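PDB 2YVT: metallophosphoesterase TT1561-like domain-containing protein, which is of unknown function but belongs to the calcineurin-like metallophosphoesterase superfamily, whose members typically hydrolyse phosphoester bonds with the help of bound metal ions. Local coordinates for residues 43-51 with 63-74; 140-148 with 200-208. All blocks are in the same frame, centred on the assembly; numbering follows the deposited sequence.

Contact 1. Residues 43-51 with 63-74; sequences LKNEALEKE and NRKVIHENEHYI
The ring of Tyr73 takes Asn45 at its edge: OD1 of Asn45 lies near the ring plane, 3.8 Å from CE2, while the hydroxyl accepts from the backbone N-H of the same residue, Asn45 N to Tyr73 OH at 3.0 Å. This bond is bent, with an N-H...O angle of 143°, and the hydroxyl is also hydrogen-bonded to Glu16. The Asn45 side chain crosses that of Ile74 at about a right angle, its OD1 3.6 Å from Ile74 CD1, and its ND2 is held by the carbonyl of Asn99. The third flat group, the Glu51 carboxylate, stands almost perpendicular (87°) to the Asn63 amide. A bend at chi2 swings its OE2 to Asn63 N at 2.8 Å. That bond is nearly straight (163°), received on the anti side and out of the carboxylate plane. OE2 also pairs with Arg60, and a water bridges OE1 to Asn63 ND2. An alanine in place of Glu51 would probably leave Asn63 N and Arg60 without their acceptor and open a gap beside the methyls of Val66. Asn63 itself caps the following helix, its OD1 accepting from Lys65 N. Between the two polar ends Leu48 is a knob in a hole formed by Val66, Ile67, Asn70 and Ile74; its CD2 meets Ile74 CD1 tip to tip at 3.8 Å, and its CD1 is 3.6 Å from Asn70 CB. The axes of 46-51 and 65-74 run antiparallel, 9.4 Å apart, so the pair is a helical hairpin. Its chemistry is thus divided: a mostly apolar centre fills the space between the helices, while directional bonds at Asn45 and Glu51, at opposite ends, are consistent with a fixed register, the Glu51 charge probably balanced by Arg60.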
ATOM      1  N   LEU A  43       4.581  -1.899   9.120  1.00  9.69           N
ATOM      2  CA  LEU A  43       4.958  -1.718  10.527  1.00  9.62           C
ATOM      3  C   LEU A  43       3.858  -1.092  11.369  1.00 11.02           C
ATOM      4  O   LEU A  43       2.949  -0.441  10.852  1.00 12.63           O
ATOM      5  CB  LEU A  43       6.174  -0.798  10.616  1.00 10.30           C
ATOM      6  CG  LEU A  43       7.439  -1.250   9.892  1.00 10.54           C
ATOM      7  CD1 LEU A  43       8.528  -0.202  10.064  1.00 12.41           C
ATOM      8  CD2 LEU A  43       7.901  -2.620  10.398  1.00 13.40           C
ATOM      9  N   LYS A  44       3.961  -1.297  12.680  1.00 11.64           N
ATOM     10  CA  LYS A  44       3.187  -0.517  13.633  1.00 12.85           C
ATOM     11  C   LYS A  44       3.879   0.838  13.828  1.00 12.69           C
ATOM     12  O   LYS A  44       3.308   1.878  13.498  1.00 13.38           O
ATOM     13  CB  LYS A  44       3.050  -1.260  14.955  1.00 15.63           C
ATOM     14  CG  LYS A  44       2.317  -2.585  14.865  1.00 19.83           C
ATOM     15  CD  LYS A  44       1.740  -2.924  16.236  1.00 23.04           C
ATOM     16  CE  LYS A  44       2.152  -4.288  16.701  1.00 25.45           C
ATOM     17  NZ  LYS A  44       1.716  -4.477  18.118  1.00 26.21           N
ATOM     18  N   ASN A  45       5.109   0.810  14.355  1.00 12.95           N
ATOM     19  CA  ASN A  45       5.993   1.982  14.412  1.00 12.62           C
ATOM     20  C   ASN A  45       5.352   3.160  15.145  1.00 13.81           C
ATOM     21  O   ASN A  45       5.441   4.312  14.709  1.00 13.75           O
ATOM     22  CB  ASN A  45       6.408   2.385  12.983  1.00 12.68           C
ATOM     23  CG  ASN A  45       7.830   2.934  12.897  1.00 12.19           C
ATOM     24  OD1 ASN A  45       8.585   2.949  13.877  1.00 13.18           O
ATOM     25  ND2 ASN A  45       8.209   3.366  11.694  1.00 11.96           N
ATOM     26  N   GLU A  46       4.706   2.859  16.272  1.00 15.12           N
ATOM     27  CA  GLU A  46       3.879   3.837  16.976  1.00 18.83           C
ATOM     28  C   GLU A  46       4.676   4.989  17.583  1.00 15.95           C
ATOM     29  O   GLU A  46       4.223   6.137  17.566  1.00 16.04           O
ATOM     30  CB  GLU A  46       3.067   3.136  18.066  1.00 20.48           C
ATOM     31  CG  GLU A  46       2.027   2.170  17.524  1.00 24.95           C
ATOM     32  CD  GLU A  46       1.193   1.528  18.618  1.00 25.24           C
ATOM     33  OE1 GLU A  46       0.802   2.241  19.574  1.00 29.47           O
ATOM     34  OE2 GLU A  46       0.926   0.305  18.516  1.00 29.79           O
ATOM     35  N   ALA A  47       5.858   4.679  18.111  1.00 13.98           N
ATOM     36  CA  ALA A  47       6.672   5.679  18.793  1.00 13.99           C
ATOM     37  C   ALA A  47       7.082   6.799  17.848  1.00 13.26           C
ATOM     38  O   ALA A  47       7.033   7.977  18.206  1.00 13.39           O
ATOM     39  CB  ALA A  47       7.887   5.037  19.425  1.00 14.83           C
ATOM     40  N   LEU A  48       7.475   6.442  16.627  1.00 12.59           N
ATOM     41  CA  LEU A  48       7.888   7.476  15.682  1.00 10.97           C
ATOM     42  C   LEU A  48       6.726   8.401  15.347  1.00 11.35           C
ATOM     43  O   LEU A  48       6.888   9.622  15.305  1.00 11.90           O
ATOM     44  CB  LEU A  48       8.476   6.864  14.402  1.00 10.91           C
ATOM     45  CG  LEU A  48       9.997   6.695  14.359  1.00 11.64           C
ATOM     46  CD1 LEU A  48      10.458   5.715  15.424  1.00 11.88           C
ATOM     47  CD2 LEU A  48      10.432   6.227  12.976  1.00 11.56           C
ATOM     48  N   GLU A  49       5.553   7.816  15.097  1.00 12.15           N
ATOM     49  CA  GLU A  49       4.397   8.609  14.720  1.00 13.33           C
ATOM     50  C   GLU A  49       3.992   9.537  15.856  1.00 13.04           C
ATOM     51  O   GLU A  49       3.718  10.712  15.622  1.00 13.42           O
ATOM     52  CB  GLU A  49       3.218   7.727  14.323  1.00 15.38           C
ATOM     53  CG  GLU A  49       2.003   8.533  13.933  1.00 18.54           C
ATOM     54  CD  GLU A  49       0.950   7.707  13.243  1.00 20.89           C
ATOM     55  OE1 GLU A  49       0.778   6.514  13.591  1.00 21.50           O
ATOM     56  OE2 GLU A  49       0.289   8.265  12.347  1.00 24.57           O
ATOM     57  N   LYS A  50       3.978   9.009  17.076  1.00 12.86           N
ATOM     58  CA  LYS A  50       3.587   9.812  18.232  1.00 14.04           C
ATOM     59  C   LYS A  50       4.539  10.980  18.454  1.00 13.38           C
ATOM     60  O   LYS A  50       4.089  12.087  18.738  1.00 13.90           O
ATOM     61  CB  LYS A  50       3.496   8.961  19.500  1.00 16.24           C
ATOM     62  CG  LYS A  50       2.266   8.063  19.565  1.00 18.34           C
ATOM     63  CD  LYS A  50       2.212   7.319  20.891  1.00 21.82           C
ATOM     64  CE  LYS A  50       1.106   6.276  20.901  1.00 24.21           C
ATOM     65  NZ  LYS A  50      -0.242   6.889  21.054  1.00 26.47           N
ATOM     66  N   GLU A  51       5.844  10.748  18.301  1.00 13.67           N
ATOM     67  CA  GLU A  51       6.805  11.843  18.477  1.00 13.08           C
ATOM     68  C   GLU A  51       6.580  12.940  17.440  1.00 13.11           C
ATOM     69  O   GLU A  51       6.575  14.127  17.770  1.00 13.14           O
ATOM     70  CB  GLU A  51       8.257  11.354  18.458  1.00 13.37           C
ATOM     71  CG  GLU A  51       9.295  12.479  18.299  1.00 13.81           C
ATOM     72  CD  GLU A  51       9.244  13.546  19.400  1.00 15.46           C
ATOM     73  OE1 GLU A  51       8.768  13.263  20.528  1.00 16.74           O
ATOM     74  OE2 GLU A  51       9.701  14.680  19.125  1.00 15.35           O
ATOM     75  N   ASN A  63      12.083  15.129  17.700  1.00 13.95           N
ATOM     76  CA  ASN A  63      13.277  14.565  18.316  1.00 14.33           C
ATOM     77  C   ASN A  63      13.757  13.338  17.548  1.00 13.87           C
ATOM     78  O   ASN A  63      13.175  12.254  17.662  1.00 14.31           O
ATOM     79  CB  ASN A  63      12.978  14.229  19.781  1.00 15.60           C
ATOM     80  CG  ASN A  63      14.170  13.660  20.519  1.00 17.17           C
ATOM     81  OD1 ASN A  63      15.291  13.594  19.995  1.00 16.68           O
ATOM     82  ND2 ASN A  63      13.931  13.233  21.759  1.00 19.49           N
ATOM     83  N   ARG A  64      14.822  13.517  16.764  1.00 13.88           N
ATOM     84  CA  ARG A  64      15.349  12.441  15.932  1.00 13.62           C
ATOM     85  C   ARG A  64      15.968  11.291  16.731  1.00 13.47           C
ATOM     86  O   ARG A  64      16.223  10.222  16.184  1.00 13.15           O
ATOM     87  CB  ARG A  64      16.321  12.988  14.880  1.00 13.73           C
ATOM     88  CG  ARG A  64      15.649  13.898  13.863  1.00 14.01           C
ATOM     89  CD  ARG A  64      16.597  14.271  12.725  1.00 14.79           C
ATOM     90  NE  ARG A  64      16.921  13.119  11.892  1.00 14.50           N
ATOM     91  CZ  ARG A  64      16.168  12.683  10.881  1.00 14.66           C
ATOM     92  NH1 ARG A  64      15.039  13.307  10.564  1.00 14.09           N
ATOM     93  NH2 ARG A  64      16.553  11.624  10.182  1.00 16.07           N
ATOM     94  N   LYS A  65      16.193  11.505  18.031  1.00 14.44           N
ATOM     95  CA  LYS A  65      16.631  10.413  18.902  1.00 16.30           C
ATOM     96  C   LYS A  65      15.596   9.288  18.915  1.00 15.14           C
ATOM     97  O   LYS A  65      15.956   8.122  19.023  1.00 16.24           O
ATOM     98  CB  LYS A  65      16.899  10.908  20.328  1.00 18.86           C
ATOM     99  CG  LYS A  65      18.033  11.902  20.436  1.00 23.51           C
ATOM    100  CD  LYS A  65      18.434  12.099  21.892  1.00 25.06           C
ATOM    101  CE  LYS A  65      19.604  13.061  22.018  1.00 27.38           C
ATOM    102  NZ  LYS A  65      20.880  12.469  21.523  1.00 28.83           N
ATOM    103  N   VAL A  66      14.316   9.643  18.768  1.00 14.05           N
ATOM    104  CA  VAL A  66      13.246   8.634  18.704  1.00 13.55           C
ATOM    105  C   VAL A  66      13.416   7.720  17.481  1.00 13.26           C
ATOM    106  O   VAL A  66      13.207   6.505  17.568  1.00 14.25           O
ATOM    107  CB  VAL A  66      11.834   9.287  18.743  1.00 13.35           C
ATOM    108  CG1 VAL A  66      10.743   8.243  18.574  1.00 14.21           C
ATOM    109  CG2 VAL A  66      11.638  10.022  20.063  1.00 14.38           C
ATOM    110  N   ILE A  67      13.817   8.302  16.351  1.00 12.46           N
ATOM    111  CA  ILE A  67      14.117   7.497  15.168  1.00 12.89           C
ATOM    112  C   ILE A  67      15.296   6.575  15.459  1.00 13.13           C
ATOM    113  O   ILE A  67      15.215   5.362  15.286  1.00 14.24           O
ATOM    114  CB  ILE A  67      14.446   8.374  13.934  1.00 11.80           C
ATOM    115  CG1 ILE A  67      13.234   9.227  13.546  1.00 12.34           C
ATOM    116  CG2 ILE A  67      14.906   7.505  12.762  1.00 12.61           C
ATOM    117  CD1 ILE A  67      13.520  10.279  12.484  1.00 13.36           C
ATOM    118  N   HIS A  68      16.389   7.158  15.936  1.00 14.54           N
ATOM    119  CA  HIS A  68      17.611   6.397  16.123  1.00 15.92           C
ATOM    120  C   HIS A  68      17.429   5.225  17.093  1.00 16.62           C
ATOM    121  O   HIS A  68      17.915   4.122  16.830  1.00 18.36           O
ATOM    122  CB  HIS A  68      18.752   7.332  16.536  1.00 17.25           C
ATOM    123  CG  HIS A  68      18.978   8.457  15.572  1.00 19.08           C
ATOM    124  ND1 HIS A  68      19.396   9.707  15.972  1.00 20.40           N
ATOM    125  CD2 HIS A  68      18.828   8.525  14.227  1.00 20.40           C
ATOM    126  CE1 HIS A  68      19.500  10.495  14.917  1.00 21.26           C
ATOM    127  NE2 HIS A  68      19.159   9.803  13.845  1.00 21.36           N
ATOM    128  N   GLU A  69      16.678   5.443  18.174  1.00 17.72           N
ATOM    129  CA  GLU A  69      16.488   4.397  19.182  1.00 20.16           C
ATOM    130  C   GLU A  69      15.534   3.284  18.737  1.00 19.07           C
ATOM    131  O   GLU A  69      15.493   2.209  19.344  1.00 20.38           O
ATOM    132  CB  GLU A  69      16.080   4.990  20.537  1.00 21.21           C
ATOM    133  CG  GLU A  69      14.681   5.582  20.618  1.00 23.28           C
ATOM    134  CD  GLU A  69      14.526   6.556  21.782  1.00 23.91           C
ATOM    135  OE1 GLU A  69      13.439   7.151  21.918  1.00 26.68           O
ATOM    136  OE2 GLU A  69      15.489   6.725  22.559  1.00 26.18           O
ATOM    137  N   ASN A  70      14.795   3.539  17.660  1.00 17.46           N
ATOM    138  CA  ASN A  70      13.876   2.542  17.108  1.00 16.28           C
ATOM    139  C   ASN A  70      14.375   1.881  15.821  1.00 15.25           C
ATOM    140  O   ASN A  70      13.731   0.971  15.303  1.00 14.99           O
ATOM    141  CB  ASN A  70      12.484   3.161  16.911  1.00 17.28           C
ATOM    142  CG  ASN A  70      11.734   3.329  18.218  1.00 18.40           C
ATOM    143  OD1 ASN A  70      11.623   4.435  18.753  1.00 18.94           O
ATOM    144  ND2 ASN A  70      11.234   2.226  18.755  1.00 19.49           N
ATOM    145  N   GLU A  71      15.528   2.321  15.318  1.00 15.54           N
ATOM    146  CA  GLU A  71      16.058   1.809  14.052  1.00 16.09           C
ATOM    147  C   GLU A  71      16.293   0.305  14.051  1.00 15.00           C
ATOM    148  O   GLU A  71      15.982  -0.358  13.065  1.00 14.55           O
ATOM    149  CB  GLU A  71      17.337   2.546  13.639  1.00 18.43           C
ATOM    150  CG  GLU A  71      17.078   3.908  13.041  1.00 21.91           C
ATOM    151  CD  GLU A  71      18.349   4.636  12.657  1.00 23.76           C
ATOM    152  OE1 GLU A  71      19.422   3.992  12.599  1.00 25.72           O
ATOM    153  OE2 GLU A  71      18.270   5.856  12.407  1.00 25.35           O
ATOM    154  N   HIS A  72      16.837  -0.241  15.143  1.00 14.85           N
ATOM    155  CA  HIS A  72      17.090  -1.674  15.196  1.00 15.48           C
ATOM    156  C   HIS A  72      15.798  -2.482  15.009  1.00 15.11           C
ATOM    157  O   HIS A  72      15.766  -3.426  14.202  1.00 14.33           O
ATOM    158  CB  HIS A  72      17.810  -2.075  16.487  1.00 18.39           C
ATOM    159  CG  HIS A  72      18.200  -3.520  16.521  1.00 21.98           C
ATOM    160  ND1 HIS A  72      17.398  -4.492  17.077  1.00 24.37           N
ATOM    161  CD2 HIS A  72      19.287  -4.164  16.034  1.00 23.94           C
ATOM    162  CE1 HIS A  72      17.981  -5.671  16.949  1.00 25.00           C
ATOM    163  NE2 HIS A  72      19.128  -5.500  16.316  1.00 25.68           N
ATOM    164  N   TYR A  73      14.746  -2.091  15.735  1.00 13.58           N
ATOM    165  CA  TYR A  73      13.411  -2.712  15.614  1.00 14.30           C
ATOM    166  C   TYR A  73      12.854  -2.583  14.193  1.00 13.52           C
ATOM    167  O   TYR A  73      12.358  -3.560  13.620  1.00 13.50           O
ATOM    168  CB  TYR A  73      12.425  -2.122  16.644  1.00 16.02           C
ATOM    169  CG  TYR A  73      10.998  -1.927  16.132  1.00 16.39           C
ATOM    170  CD1 TYR A  73      10.133  -3.012  15.972  1.00 15.87           C
ATOM    171  CD2 TYR A  73      10.518  -0.649  15.817  1.00 16.64           C
ATOM    172  CE1 TYR A  73       8.829  -2.837  15.499  1.00 17.10           C
ATOM    173  CE2 TYR A  73       9.207  -0.456  15.337  1.00 16.61           C
ATOM    174  CZ  TYR A  73       8.376  -1.556  15.185  1.00 17.00           C
ATOM    175  OH  TYR A  73       7.086  -1.381  14.727  1.00 17.87           O
ATOM    176  N   ILE A  74      12.946  -1.384  13.623  1.00 12.38           N
ATOM    177  CA  ILE A  74      12.391  -1.130  12.283  1.00 12.23           C
ATOM    178  C   ILE A  74      13.084  -2.013  11.247  1.00 11.68           C
ATOM    179  O   ILE A  74      12.433  -2.682  10.439  1.00 11.85           O
ATOM    180  CB  ILE A  74      12.514   0.371  11.894  1.00 11.65           C
ATOM    181  CG1 ILE A  74      11.608   1.234  12.773  1.00 12.15           C
ATOM    182  CG2 ILE A  74      12.211   0.591  10.400  1.00 12.39           C
ATOM    183  CD1 ILE A  74      11.941   2.713  12.707  1.00 12.11           C
TER
HETATM  184  O   HOH W   1      10.737  13.499  22.422  1.00 25.85           O

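Contact 2. Residues 140-148 with 200-208; sequences GGLLTEHEF and GSAVVNTII
Leu143 makes the apolar part of the contact, its side chain directed from strand 142-144 at helix 202-208. With CG anti to the carbonyl carbon (chi1 -50°), the branch sets CD1 against two helix residues, 3.8 Å from Ile207 CD1 and 3.9 Å from Val204 CG2, crossing both side chains at about a right angle. Val203 packs nearer the strand end, where its CG2 lies 3.5 Å from Thr144 O. The Glu145 side chain slides past that of Val203 in the opposite direction, OE2 3.7 Å from Val203 CG2, while OE1 makes a salt bridge with Arg158.

Among polar interactions, Ser201 is the N-cap of the helix: its OG accepts from Val203 N at 3.0 Å. The same OG lies 3.4 Å from Leu143 O, at best a weak bond. Thr144 OG1 accepts from Glu147 N, an ST motif.

Axes nearly perpendicular (88°) and 8.0 Å apart set the helix across strand 134-144, which pairs parallel with 155-157 and 175-180; Val161 of helix 158-164 touches Ile207. The chemistry implies a junction held chiefly by apolar packing, with Ser201 OG capping its own helix and Thr144 OG1 shared between Glu147 N and Tyr156 O of the neighbouring strand.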
ATOM      1  N   GLY A 140       2.880   5.206  -2.048  1.00  7.45           N
ATOM      2  CA  GLY A 140       2.518   4.939  -0.661  1.00  8.02           C
ATOM      3  C   GLY A 140       2.429   6.162   0.231  1.00  7.60           C
ATOM      4  O   GLY A 140       2.487   7.310  -0.231  1.00  8.15           O
ATOM      5  N   GLY A 141       2.267   5.908   1.521  1.00  7.25           N
ATOM      6  CA  GLY A 141       2.154   6.979   2.497  1.00  7.63           C
ATOM      7  C   GLY A 141       0.774   7.598   2.556  1.00  7.39           C
ATOM      8  O   GLY A 141      -0.080   7.332   1.706  1.00  7.88           O
ATOM      9  N   LEU A 142       0.563   8.432   3.567  1.00  7.24           N
ATOM     10  CA  LEU A 142      -0.692   9.165   3.715  1.00  7.13           C
ATOM     11  C   LEU A 142      -0.658  10.371   2.794  1.00  8.86           C
ATOM     12  O   LEU A 142       0.204  11.237   2.930  1.00  8.63           O
ATOM     13  CB  LEU A 142      -0.881   9.609   5.165  1.00  9.09           C
ATOM     14  CG  LEU A 142      -2.269  10.171   5.482  1.00 10.88           C
ATOM     15  CD1 LEU A 142      -3.343   9.079   5.425  1.00 13.14           C
ATOM     16  CD2 LEU A 142      -2.243  10.840   6.843  1.00 13.41           C
ATOM     17  N   LEU A 143      -1.592  10.418   1.849  1.00  8.69           N
ATOM     18  CA  LEU A 143      -1.671  11.547   0.917  1.00  8.42           C
ATOM     19  C   LEU A 143      -2.610  12.575   1.529  1.00  9.40           C
ATOM     20  O   LEU A 143      -3.703  12.241   2.011  1.00 10.98           O
ATOM     21  CB  LEU A 143      -2.122  11.090  -0.475  1.00  8.88           C
ATOM     22  CG  LEU A 143      -1.326   9.899  -1.035  1.00  9.26           C
ATOM     23  CD1 LEU A 143      -1.696   9.599  -2.478  1.00 11.49           C
ATOM     24  CD2 LEU A 143       0.200  10.091  -0.876  1.00  9.70           C
ATOM     25  N   THR A 144      -2.129  13.812   1.554  1.00  9.82           N
ATOM     26  CA  THR A 144      -2.757  14.904   2.285  1.00 10.45           C
ATOM     27  C   THR A 144      -2.732  16.150   1.427  1.00 11.05           C
ATOM     28  O   THR A 144      -2.099  16.184   0.370  1.00 10.30           O
ATOM     29  CB  THR A 144      -1.979  15.245   3.584  1.00 10.89           C
ATOM     30  OG1 THR A 144      -0.720  15.846   3.243  1.00 11.87           O
ATOM     31  CG2 THR A 144      -1.749  14.003   4.452  1.00 11.90           C
ATOM     32  N   GLU A 145      -3.391  17.199   1.902  1.00 12.04           N
ATOM     33  CA  GLU A 145      -3.372  18.457   1.177  1.00 12.97           C
ATOM     34  C   GLU A 145      -2.042  19.178   1.314  1.00 13.94           C
ATOM     35  O   GLU A 145      -1.531  19.692   0.322  1.00 15.99           O
ATOM     36  CB  GLU A 145      -4.534  19.363   1.597  1.00 13.15           C
ATOM     37  CG  GLU A 145      -5.900  18.782   1.221  1.00 13.26           C
ATOM     38  CD  GLU A 145      -6.076  18.549  -0.280  1.00 12.93           C
ATOM     39  OE1 GLU A 145      -5.276  19.067  -1.089  1.00 14.94           O
ATOM     40  OE2 GLU A 145      -7.017  17.822  -0.662  1.00 14.41           O
ATOM     41  N   HIS A 146      -1.478  19.195   2.523  1.00 13.68           N
ATOM     42  CA  HIS A 146      -0.347  20.093   2.790  1.00 16.78           C
ATOM     43  C   HIS A 146       0.800  19.528   3.649  1.00 16.69           C
ATOM     44  O   HIS A 146       1.752  20.254   3.945  1.00 17.64           O
ATOM     45  CB  HIS A 146      -0.853  21.433   3.369  1.00 20.03           C
ATOM     46  CG  HIS A 146      -1.828  22.155   2.480  1.00 21.49           C
ATOM     47  ND1 HIS A 146      -3.135  22.403   2.847  1.00 23.16           N
ATOM     48  CD2 HIS A 146      -1.692  22.658   1.230  1.00 21.81           C
ATOM     49  CE1 HIS A 146      -3.755  23.033   1.865  1.00 22.81           C
ATOM     50  NE2 HIS A 146      -2.902  23.201   0.870  1.00 23.71           N
ATOM     51  N   GLU A 147       0.721  18.253   4.041  1.00 14.83           N
ATOM     52  CA  GLU A 147       1.764  17.638   4.875  1.00 15.52           C
ATOM     53  C   GLU A 147       2.802  16.879   4.054  1.00 12.74           C
ATOM     54  O   GLU A 147       2.457  16.191   3.100  1.00 12.99           O
ATOM     55  CB  GLU A 147       1.151  16.678   5.888  1.00 19.08           C
ATOM     56  CG  GLU A 147       0.552  17.329   7.107  1.00 25.01           C
ATOM     57  CD  GLU A 147       0.280  16.312   8.185  1.00 27.50           C
ATOM     58  OE1 GLU A 147       1.121  16.176   9.110  1.00 30.14           O
ATOM     59  OE2 GLU A 147      -0.750  15.611   8.078  1.00 29.48           O
ATOM     60  N   PHE A 148       4.069  16.995   4.445  1.00 11.80           N
ATOM     61  CA  PHE A 148       5.172  16.357   3.721  1.00 10.92           C
ATOM     62  C   PHE A 148       6.206  15.893   4.746  1.00 10.50           C
ATOM     63  O   PHE A 148       6.888  16.719   5.374  1.00 12.94           O
ATOM     64  CB  PHE A 148       5.793  17.377   2.748  1.00 11.37           C
ATOM     65  CG  PHE A 148       6.563  16.783   1.587  1.00 12.65           C
ATOM     66  CD1 PHE A 148       6.897  17.596   0.504  1.00 13.79           C
ATOM     67  CD2 PHE A 148       6.942  15.439   1.553  1.00 12.68           C
ATOM     68  CE1 PHE A 148       7.601  17.096  -0.587  1.00 13.46           C
ATOM     69  CE2 PHE A 148       7.651  14.918   0.451  1.00 12.54           C
ATOM     70  CZ  PHE A 148       7.982  15.749  -0.615  1.00 13.24           C
ATOM     71  N   GLY A 200     -10.395   8.769   3.752  1.00 13.76           N
ATOM     72  CA  GLY A 200      -9.493   8.856   2.617  1.00 13.12           C
ATOM     73  C   GLY A 200      -9.103  10.290   2.303  1.00 13.26           C
ATOM     74  O   GLY A 200      -9.156  11.181   3.177  1.00 13.94           O
ATOM     75  N   SER A 201      -8.715  10.522   1.054  1.00 11.38           N
ATOM     76  CA  SER A 201      -8.292  11.858   0.634  1.00 11.66           C
ATOM     77  C   SER A 201      -8.796  12.212  -0.742  1.00 11.36           C
ATOM     78  O   SER A 201      -8.717  11.402  -1.666  1.00 11.14           O
ATOM     79  CB  SER A 201      -6.774  11.988   0.641  1.00 12.52           C
ATOM     80  OG  SER A 201      -6.396  13.288   0.196  1.00 13.38           O
ATOM     81  N   ALA A 202      -9.289  13.443  -0.868  1.00 11.27           N
ATOM     82  CA  ALA A 202      -9.669  14.013  -2.156  1.00 12.06           C
ATOM     83  C   ALA A 202      -8.495  14.030  -3.118  1.00 11.87           C
ATOM     84  O   ALA A 202      -8.682  14.097  -4.329  1.00 11.88           O
ATOM     85  CB  ALA A 202     -10.208  15.424  -1.967  1.00 12.45           C
ATOM     86  N   VAL A 203      -7.274  13.975  -2.580  1.00 11.63           N
ATOM     87  CA  VAL A 203      -6.094  13.926  -3.436  1.00 11.76           C
ATOM     88  C   VAL A 203      -6.164  12.688  -4.321  1.00 11.63           C
ATOM     89  O   VAL A 203      -5.819  12.731  -5.502  1.00 12.30           O
ATOM     90  CB  VAL A 203      -4.790  13.928  -2.610  1.00 11.76           C
ATOM     91  CG1 VAL A 203      -3.595  13.654  -3.505  1.00 12.36           C
ATOM     92  CG2 VAL A 203      -4.634  15.261  -1.892  1.00 13.15           C
ATOM     93  N   VAL A 204      -6.645  11.585  -3.752  1.00 12.16           N
ATOM     94  CA  VAL A 204      -6.703  10.334  -4.494  1.00 10.96           C
ATOM     95  C   VAL A 204      -7.843  10.359  -5.525  1.00 10.84           C
ATOM     96  O   VAL A 204      -7.681   9.860  -6.635  1.00 10.51           O
ATOM     97  CB  VAL A 204      -6.758   9.107  -3.550  1.00 11.72           C
ATOM     98  CG1 VAL A 204      -6.744   7.826  -4.352  1.00 12.33           C
ATOM     99  CG2 VAL A 204      -5.550   9.140  -2.604  1.00 12.30           C
ATOM    100  N   ASN A 205      -8.978  10.972  -5.191  1.00 11.31           N
ATOM    101  CA  ASN A 205     -10.017  11.155  -6.223  1.00 10.91           C
ATOM    102  C   ASN A 205      -9.443  11.934  -7.389  1.00 11.68           C
ATOM    103  O   ASN A 205      -9.725  11.640  -8.550  1.00 12.09           O
ATOM    104  CB  ASN A 205     -11.251  11.884  -5.679  1.00 11.05           C
ATOM    105  CG  ASN A 205     -11.951  11.101  -4.602  1.00 11.81           C
ATOM    106  OD1 ASN A 205     -13.040  10.537  -4.811  1.00 14.05           O
ATOM    107  ND2 ASN A 205     -11.332  11.040  -3.446  1.00  9.16           N
ATOM    108  N   THR A 206      -8.621  12.926  -7.059  1.00 11.11           N
ATOM    109  CA  THR A 206      -8.006  13.780  -8.060  1.00 12.67           C
ATOM    110  C   THR A 206      -6.995  13.010  -8.917  1.00 12.86           C
ATOM    111  O   THR A 206      -7.018  13.132 -10.141  1.00 14.08           O
ATOM    112  CB  THR A 206      -7.378  15.032  -7.419  1.00 13.41           C
ATOM    113  OG1 THR A 206      -8.374  15.739  -6.660  1.00 13.09           O
ATOM    114  CG2 THR A 206      -6.811  15.952  -8.480  1.00 14.73           C
ATOM    115  N   ILE A 207      -6.134  12.210  -8.276  1.00 13.44           N
ATOM    116  CA  ILE A 207      -5.200  11.340  -9.004  1.00 15.59           C
ATOM    117  C   ILE A 207      -5.946  10.401  -9.941  1.00 13.86           C
ATOM    118  O   ILE A 207      -5.540  10.183 -11.074  1.00 14.72           O
ATOM    119  CB  ILE A 207      -4.386  10.401  -8.069  1.00 17.44           C
ATOM    120  CG1 ILE A 207      -3.565  11.160  -7.034  1.00 20.09           C
ATOM    121  CG2 ILE A 207      -3.497   9.466  -8.907  1.00 19.57           C
ATOM    122  CD1 ILE A 207      -2.907  10.221  -6.028  1.00 18.76           C
ATOM    123  N   ILE A 208      -7.033   9.815  -9.443  1.00 13.03           N
ATOM    124  CA  ILE A 208      -7.819   8.886 -10.231  1.00 13.31           C
ATOM    125  C   ILE A 208      -8.423   9.594 -11.449  1.00 14.41           C
ATOM    126  O   ILE A 208      -8.410   9.050 -12.549  1.00 14.87           O
ATOM    127  CB  ILE A 208      -8.891   8.199  -9.360  1.00 13.11           C
ATOM    128  CG1 ILE A 208      -8.224   7.151  -8.458  1.00 13.07           C
ATOM    129  CG2 ILE A 208      -9.988   7.578 -10.223  1.00 14.06           C
ATOM    130  CD1 ILE A 208      -9.142   6.560  -7.403  1.00 13.66           C
TER

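Overall arrangement
Contact 1 and contact 2 are separate along the chain and in space: their centres lie about 24 Å apart and their nearest atoms about 7 Å, without touching. Contact 1, about 20 Å from the chain centre, joins two consecutive helices; contact 2, about 13 Å from it, sets the end of strand 134-144 against helix 202-211 and is the more buried. Glu147 of segment 140-148 links their surroundings by bonding to Tyr52, the residue directly after segment 43-51 on helix 46-57. Both also reach the loop after strand 91-95, contact 1 through bonds to Asn99 and Asp100 and contact 2 through Gly141 to Pro96; by family resemblance this loop probably borders the active site.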